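Local atomic coordinates of xyloglucanase (Paenibacillus pabuli, PDB entry 2JEQ), a protein that hydrolyses xyloglucan, probably cutting its beta-1,4-linked glucan backbone as a glycoside hydrolase of family 5. Residues I176-N181 with W221-G226; R87-Y92 with N129-G134. All blocks are in the same frame, centred on the assembly; numbering follows the deposited sequence.

From the N terminus, contact 2 comes first: 87-92 starts in strand 85-88 and carries on past its end, the chain passes out through helix 106-120 and back along strand 125-129, and the loop closes at residues 129-134. After helix 150-167 the chain opens contact 1 at 176-181, on strand 175-178, goes out again through helix 193-211 and closes at 221-226. The two loops follow in series, neither nested nor crossed, and each is a beta-alpha-beta crossover of the TIM barrel. Inside the barrel they meet: Arg-87 NH2 forms a salt bridge with Glu-178 OE2 at 2.7 Å and a probable hydrogen bond with Asn-181 OD1. His-131 of contact 2 and Asn-181 of contact 1 bind the same glucose.

Contact 1: residues I176-N181 with W221-G226; sequences IFESMN and WLLVPG. With BGC (beta-D-glucopyranose), chain B.
Phe-177 and Leu-223 are joined by backbone, with Leu-223 N donating to Phe-177 O at 2.7 Å and an almost straight 177°. One step on, Ser-179 N reaches Leu-223 O at 2.9 Å, and the same oxygen takes a CA-H...O contact from Glu-178 CA at 3.2 Å. At the start of the pair the bond from Phe-177 N to Trp-221 O is weak, 3.5 Å long. These are the fourth and fifth strands of the eight-stranded parallel TIM barrel, and their directions differ by 22°.

Side-chain packing follows the two faces of the sheet. Phe-177 and Leu-222 lie side by side, CB of the phenylalanine 4.0 Å from CD2 of the leucine, on the face turned to Trp-161 and to Phe-206 of helix 193-211. Glu-178 and Leu-223 point together into the barrel. With CG anti to the backbone N (chi1 -179°) and the chain extended, Glu-178 lays CG 3.9 Å from Leu-223 CD2 and carries its carboxylate on to Arg-87. Cutting this side chain back to an alanine is likely to take from Arg-87 one of its charged partners and to open a gap beside Leu-223 CD2. Pro-225 packs against the turn that follows strand 175-178: its CG lies 3.8 Å from Met-180 CG, while its CD packs against the OG of Ser-179, a hydroxyl bonded to Asn-203.

Polar links finish the contact. A water donates to both Asn-181 O and Gly-226 O, and Asn-181 ND2 donates to glucose O2 at 3.1 Å.

Contact 2: residues R87-Y92 with N129-G134; sequences RIPVSY and NIHGDG. With BGC (beta-D-glucopyranose), chain B.
The imidazole of His-131 is carried anti to its main-chain nitrogen (chi1 -159°) and lies alongside Pro-89, while Asp-133, with CG turned beside its own N (chi1 -58°), brings its carboxylate to the backbone of Tyr-92. Pro-89 CB sits over one face of the imidazole as a CH-pi contact, 3.8 Å from the ring centroid. NE2, at the ring edge, is then directed at the sugar and hydrogen-bonds glucose O3 at 2.9 Å.

OD1 of Asp-133 accepts the N-H of Tyr-92, N to OD1 2.8 Å, through its syn lone pair, the bond nearly straight at 179°; OD2 is held by Leu-93 N and Trp-142 NE1. Two more bonds tie the loops: His-131 N to Val-90 O, and Gly-132 N to Ser-91 OG at 2.9 Å, a hydroxyl also bonded to Glu-53 O. Tyr-92 crosses Ile-130 at about a right angle, CE2 4.1 Å from CG1, and a water joins Tyr-92 OH to Asn-129 O.

Here the chain leaves strands 85-88 and 125-129 at the C-terminal face of the TIM barrel, where such enzymes have their substrate cleft, beside the bound sugar. Helix 106-120 packs on Val-90 and Tyr-92, and helix 150-167 on Tyr-92 and Ile-130.

Contact 1: residues I176-N181 with W221-G226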
loop_
_atom_site.group_PDB
_atom_site.type_symbol
_atom_site.label_atom_id
_atom_site.label_comp_id
_atom_site.label_asym_id
_atom_site.label_seq_id
_atom_site.Cartn_x
_atom_site.Cartn_y
_atom_site.Cartn_z
ATOM N N ILE A 176 -11.648 2.974 -0.332
ATOM C CA ILE A 176 -10.889 3.183 0.932
ATOM C C ILE A 176 -9.885 4.289 0.657
ATOM O O ILE A 176 -9.345 4.338 -0.445
ATOM C CB ILE A 176 -10.254 1.849 1.352
ATOM C CG1 ILE A 176 -11.395 0.861 1.665
ATOM C CG2 ILE A 176 -9.209 1.996 2.518
ATOM C CD1 ILE A 176 -11.001 -0.587 1.714
ATOM N N PHE A 177 -9.716 5.214 1.607
ATOM C CA PHE A 177 -8.624 6.208 1.553
ATOM C C PHE A 177 -7.485 5.811 2.426
ATOM O O PHE A 177 -7.660 5.534 3.632
ATOM C CB PHE A 177 -9.049 7.609 2.009
ATOM C CG PHE A 177 -10.125 8.207 1.195
ATOM C CD1 PHE A 177 -10.388 7.753 -0.092
ATOM C CD2 PHE A 177 -10.877 9.256 1.702
ATOM C CE1 PHE A 177 -11.438 8.321 -0.850
ATOM C CE2 PHE A 177 -11.923 9.814 0.946
ATOM C CZ PHE A 177 -12.181 9.334 -0.329
ATOM N N GLU A 178 -6.303 5.810 1.844
ATOM C CA GLU A 178 -5.093 5.498 2.590
ATOM C C GLU A 178 -4.258 6.773 2.746
ATOM O O GLU A 178 -3.829 7.339 1.744
ATOM C CB GLU A 178 -4.315 4.443 1.822
ATOM C CG GLU A 178 -3.016 3.960 2.473
ATOM C CD GLU A 178 -2.283 2.993 1.536
ATOM O OE1 GLU A 178 -2.844 2.647 0.467
ATOM O OE2 GLU A 178 -1.147 2.586 1.836
ATOM N N SER A 179 -3.983 7.189 3.992
ATOM C CA SER A 179 -3.486 8.541 4.300
ATOM C C SER A 179 -2.147 8.872 3.649
ATOM O O SER A 179 -1.849 10.018 3.281
ATOM C CB SER A 179 -3.317 8.672 5.820
ATOM O OG SER A 179 -2.270 7.807 6.261
ATOM N N MET A 180 -1.299 7.862 3.572
ATOM C CA MET A 180 0.009 8.033 2.989
ATOM C C MET A 180 0.570 6.644 2.769
ATOM O O MET A 180 -0.109 5.641 3.058
ATOM C CB MET A 180 0.913 8.891 3.885
ATOM C CG MET A 180 0.960 8.430 5.330
ATOM S SD MET A 180 1.256 9.852 6.432
ATOM C CE MET A 180 1.790 8.900 7.844
ATOM N N ASN A 181 1.788 6.585 2.260
ATOM C CA ASN A 181 2.360 5.324 1.810
ATOM C C ASN A 181 3.431 4.913 2.801
ATOM O O ASN A 181 3.097 4.494 3.908
ATOM C CB ASN A 181 2.893 5.416 0.374
ATOM C CG ASN A 181 3.651 4.159 -0.052
ATOM O OD1 ASN A 181 3.221 3.036 0.213
ATOM N ND2 ASN A 181 4.815 4.352 -0.667
ATOM N N TRP A 221 -14.126 3.634 5.460
ATOM C CA TRP A 221 -12.887 3.095 5.985
ATOM C C TRP A 221 -11.698 3.958 5.591
ATOM O O TRP A 221 -11.518 4.251 4.407
ATOM C CB TRP A 221 -12.678 1.690 5.427
ATOM C CG TRP A 221 -13.593 0.710 6.050
ATOM C CD1 TRP A 221 -14.727 0.188 5.515
ATOM C CD2 TRP A 221 -13.476 0.165 7.367
ATOM N NE1 TRP A 221 -15.316 -0.686 6.411
ATOM C CE2 TRP A 221 -14.576 -0.699 7.564
ATOM C CE3 TRP A 221 -12.552 0.333 8.407
ATOM C CZ2 TRP A 221 -14.763 -1.421 8.751
ATOM C CZ3 TRP A 221 -12.742 -0.375 9.592
ATOM C CH2 TRP A 221 -13.843 -1.247 9.751
ATOM N N LEU A 222 -10.867 4.302 6.584
ATOM C CA LEU A 222 -9.627 5.041 6.342
ATOM C C LEU A 222 -8.439 4.218 6.821
ATOM O O LEU A 222 -8.420 3.724 7.960
ATOM C CB LEU A 222 -9.665 6.427 7.025
ATOM C CG LEU A 222 -10.968 7.245 6.880
ATOM C CD1 LEU A 222 -10.991 8.497 7.776
ATOM C CD2 LEU A 222 -11.194 7.640 5.423
ATOM N N LEU A 223 -7.439 4.086 5.949
ATOM C CA LEU A 223 -6.275 3.217 6.176
ATOM C C LEU A 223 -5.070 4.089 6.504
ATOM O O LEU A 223 -4.807 5.075 5.796
ATOM C CB LEU A 223 -6.009 2.340 4.916
ATOM C CG LEU A 223 -4.825 1.381 4.879
ATOM C CD1 LEU A 223 -4.921 0.401 6.039
ATOM C CD2 LEU A 223 -4.636 0.560 3.552
ATOM N N VAL A 224 -4.368 3.771 7.601
ATOM C CA VAL A 224 -3.225 4.590 8.043
ATOM C C VAL A 224 -2.033 3.700 8.390
ATOM O O VAL A 224 -2.221 2.603 8.937
ATOM C CB VAL A 224 -3.555 5.504 9.279
ATOM C CG1 VAL A 224 -4.691 6.507 8.946
ATOM C CG2 VAL A 224 -3.839 4.666 10.575
ATOM N N PRO A 225 -0.813 4.127 8.041
ATOM C CA PRO A 225 0.357 3.325 8.439
ATOM C C PRO A 225 1.043 3.850 9.685
ATOM O O PRO A 225 0.692 4.916 10.160
ATOM C CB PRO A 225 1.302 3.543 7.266
ATOM C CG PRO A 225 1.073 4.946 6.878
ATOM C CD PRO A 225 -0.408 5.252 7.172
ATOM N N GLY A 226 2.023 3.100 10.175
ATOM C CA GLY A 226 3.040 3.628 11.087
ATOM C C GLY A 226 4.324 3.916 10.322
ATOM O O GLY A 226 4.305 4.136 9.076
HETATM C C2 BGC B . 6.936 1.236 -2.486
HETATM C C3 BGC B . 6.926 1.083 -4.002
HETATM C C4 BGC B . 8.213 0.393 -4.512
HETATM C C5 BGC B . 8.497 -0.877 -3.685
HETATM C C6 BGC B . 9.721 -1.726 -4.074
HETATM C C1 BGC B . 7.257 -0.147 -1.953
HETATM O O1 BGC B . 7.050 -0.278 -0.571
HETATM O O2 BGC B . 5.684 1.707 -2.021
HETATM O O3 BGC B . 6.789 2.354 -4.575
HETATM O O4 BGC B . 8.065 0.096 -5.884
HETATM O O5 BGC B . 8.584 -0.432 -2.336
HETATM O O6 BGC B . 10.915 -0.957 -4.060
HETATM O O HOH W 1 4.509 4.988 6.341
#

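Contact 2: residues R87-Y92 with N129-G134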
loop_
_atom_site.group_PDB
_atom_site.type_symbol
_atom_site.label_atom_id
_atom_site.label_comp_id
_atom_site.label_asym_id
_atom_site.label_seq_id
_atom_site.Cartn_x
_atom_site.Cartn_y
_atom_site.Cartn_z
ATOM N N ARG A 87 -5.173 -2.029 -5.105
ATOM C CA ARG A 87 -4.609 -0.830 -4.508
ATOM C C ARG A 87 -3.991 0.017 -5.600
ATOM O O ARG A 87 -3.310 -0.514 -6.504
ATOM C CB ARG A 87 -3.590 -1.171 -3.433
ATOM C CG ARG A 87 -3.067 0.040 -2.712
ATOM C CD ARG A 87 -2.157 -0.459 -1.611
ATOM N NE ARG A 87 -1.423 0.576 -0.883
ATOM C CZ ARG A 87 -0.136 0.872 -1.051
ATOM N NH1 ARG A 87 0.594 0.293 -2.019
ATOM N NH2 ARG A 87 0.431 1.782 -0.268
ATOM N N ILE A 88 -4.254 1.319 -5.505
ATOM C CA ILE A 88 -3.900 2.292 -6.523
ATOM C C ILE A 88 -3.012 3.362 -5.894
ATOM O O ILE A 88 -3.509 4.343 -5.341
ATOM C CB ILE A 88 -5.141 2.983 -7.174
ATOM C CG1 ILE A 88 -6.036 1.946 -7.868
ATOM C CG2 ILE A 88 -4.675 4.089 -8.172
ATOM C CD1 ILE A 88 -7.342 2.510 -8.466
ATOM N N PRO A 89 -1.692 3.173 -5.983
ATOM C CA PRO A 89 -0.760 4.227 -5.624
ATOM C C PRO A 89 -1.007 5.460 -6.495
ATOM O O PRO A 89 -1.085 5.325 -7.715
ATOM C CB PRO A 89 0.616 3.585 -5.934
ATOM C CG PRO A 89 0.356 2.111 -5.798
ATOM C CD PRO A 89 -0.999 1.946 -6.398
ATOM N N VAL A 90 -1.148 6.636 -5.878
ATOM C CA VAL A 90 -1.255 7.903 -6.631
ATOM C C VAL A 90 -0.309 8.940 -6.050
ATOM O O VAL A 90 -0.340 9.216 -4.832
ATOM C CB VAL A 90 -2.682 8.556 -6.538
ATOM C CG1 VAL A 90 -2.849 9.611 -7.548
ATOM C CG2 VAL A 90 -3.835 7.512 -6.651
ATOM N N SER A 91 0.444 9.593 -6.935
ATOM C CA SER A 91 1.299 10.726 -6.579
ATOM C C SER A 91 0.698 12.052 -7.025
ATOM O O SER A 91 0.051 12.155 -8.084
ATOM C CB SER A 91 2.674 10.579 -7.245
ATOM O OG SER A 91 3.408 9.582 -6.553
ATOM N N TYR A 92 0.930 13.072 -6.222
ATOM C CA TYR A 92 0.427 14.391 -6.529
ATOM C C TYR A 92 1.524 15.375 -6.937
ATOM O O TYR A 92 1.521 15.874 -8.065
ATOM C CB TYR A 92 -0.463 14.862 -5.383
ATOM C CG TYR A 92 -1.739 14.020 -5.343
ATOM C CD1 TYR A 92 -2.869 14.443 -6.020
ATOM C CD2 TYR A 92 -1.787 12.759 -4.708
ATOM C CE1 TYR A 92 -4.071 13.652 -6.042
ATOM C CE2 TYR A 92 -3.006 11.976 -4.713
ATOM C CZ TYR A 92 -4.130 12.469 -5.396
ATOM O OH TYR A 92 -5.336 11.776 -5.459
ATOM N N ASN A 129 -4.208 6.247 -2.312
ATOM C CA ASN A 129 -3.368 6.871 -1.296
ATOM C C ASN A 129 -2.702 8.155 -1.760
ATOM O O ASN A 129 -3.026 8.677 -2.841
ATOM C CB ASN A 129 -2.339 5.861 -0.751
ATOM C CG ASN A 129 -1.229 5.504 -1.761
ATOM O OD1 ASN A 129 -0.352 4.678 -1.469
ATOM N ND2 ASN A 129 -1.244 6.139 -2.910
ATOM N N ILE A 130 -1.784 8.661 -0.933
ATOM C CA ILE A 130 -0.745 9.605 -1.356
ATOM C C ILE A 130 0.606 8.858 -1.285
ATOM O O ILE A 130 1.047 8.434 -0.200
ATOM C CB ILE A 130 -0.767 10.916 -0.528
ATOM C CG1 ILE A 130 -2.069 11.691 -0.762
ATOM C CG2 ILE A 130 0.360 11.853 -0.977
ATOM C CD1 ILE A 130 -2.227 12.945 0.127
ATOM N N HIS A 131 1.249 8.660 -2.441
ATOM C CA HIS A 131 2.371 7.715 -2.554
ATOM C C HIS A 131 3.745 8.412 -2.618
ATOM O O HIS A 131 4.437 8.483 -1.605
ATOM C CB HIS A 131 2.175 6.803 -3.780
ATOM C CG HIS A 131 2.946 5.510 -3.723
ATOM N ND1 HIS A 131 2.433 4.362 -3.152
ATOM C CD2 HIS A 131 4.186 5.186 -4.166
ATOM C CE1 HIS A 131 3.318 3.388 -3.253
ATOM N NE2 HIS A 131 4.394 3.860 -3.864
ATOM N N GLY A 132 4.124 8.920 -3.791
ATOM C CA GLY A 132 5.470 9.532 -4.002
ATOM C C GLY A 132 5.741 10.745 -3.119
ATOM O O GLY A 132 6.880 10.986 -2.732
ATOM N N ASP A 133 4.676 11.489 -2.787
ATOM C CA ASP A 133 4.732 12.752 -2.032
ATOM C C ASP A 133 5.391 12.647 -0.668
ATOM O O ASP A 133 6.012 13.614 -0.220
ATOM C CB ASP A 133 3.337 13.371 -1.874
ATOM C CG ASP A 133 2.683 13.640 -3.206
ATOM O OD1 ASP A 133 2.372 12.663 -3.904
ATOM O OD2 ASP A 133 2.473 14.819 -3.555
ATOM N N GLY A 134 5.278 11.476 -0.051
ATOM C CA GLY A 134 5.791 11.239 1.311
ATOM C C GLY A 134 7.262 10.881 1.383
ATOM O O GLY A 134 7.799 10.771 2.479
HETATM C C2 BGC B . 6.936 1.236 -2.486
HETATM C C3 BGC B . 6.926 1.083 -4.002
HETATM C C4 BGC B . 8.213 0.393 -4.512
HETATM C C5 BGC B . 8.497 -0.877 -3.685
HETATM C C6 BGC B . 9.721 -1.726 -4.074
HETATM C C1 BGC B . 7.257 -0.147 -1.953
HETATM O O1 BGC B . 7.050 -0.278 -0.571
HETATM O O2 BGC B . 5.684 1.707 -2.021
HETATM O O3 BGC B . 6.789 2.354 -4.575
HETATM O O4 BGC B . 8.065 0.096 -5.884
HETATM O O5 BGC B . 8.584 -0.432 -2.336
HETATM O O6 BGC B . 10.915 -0.957 -4.060
HETATM O O HOH W 2 -5.376 9.595 -3.429
#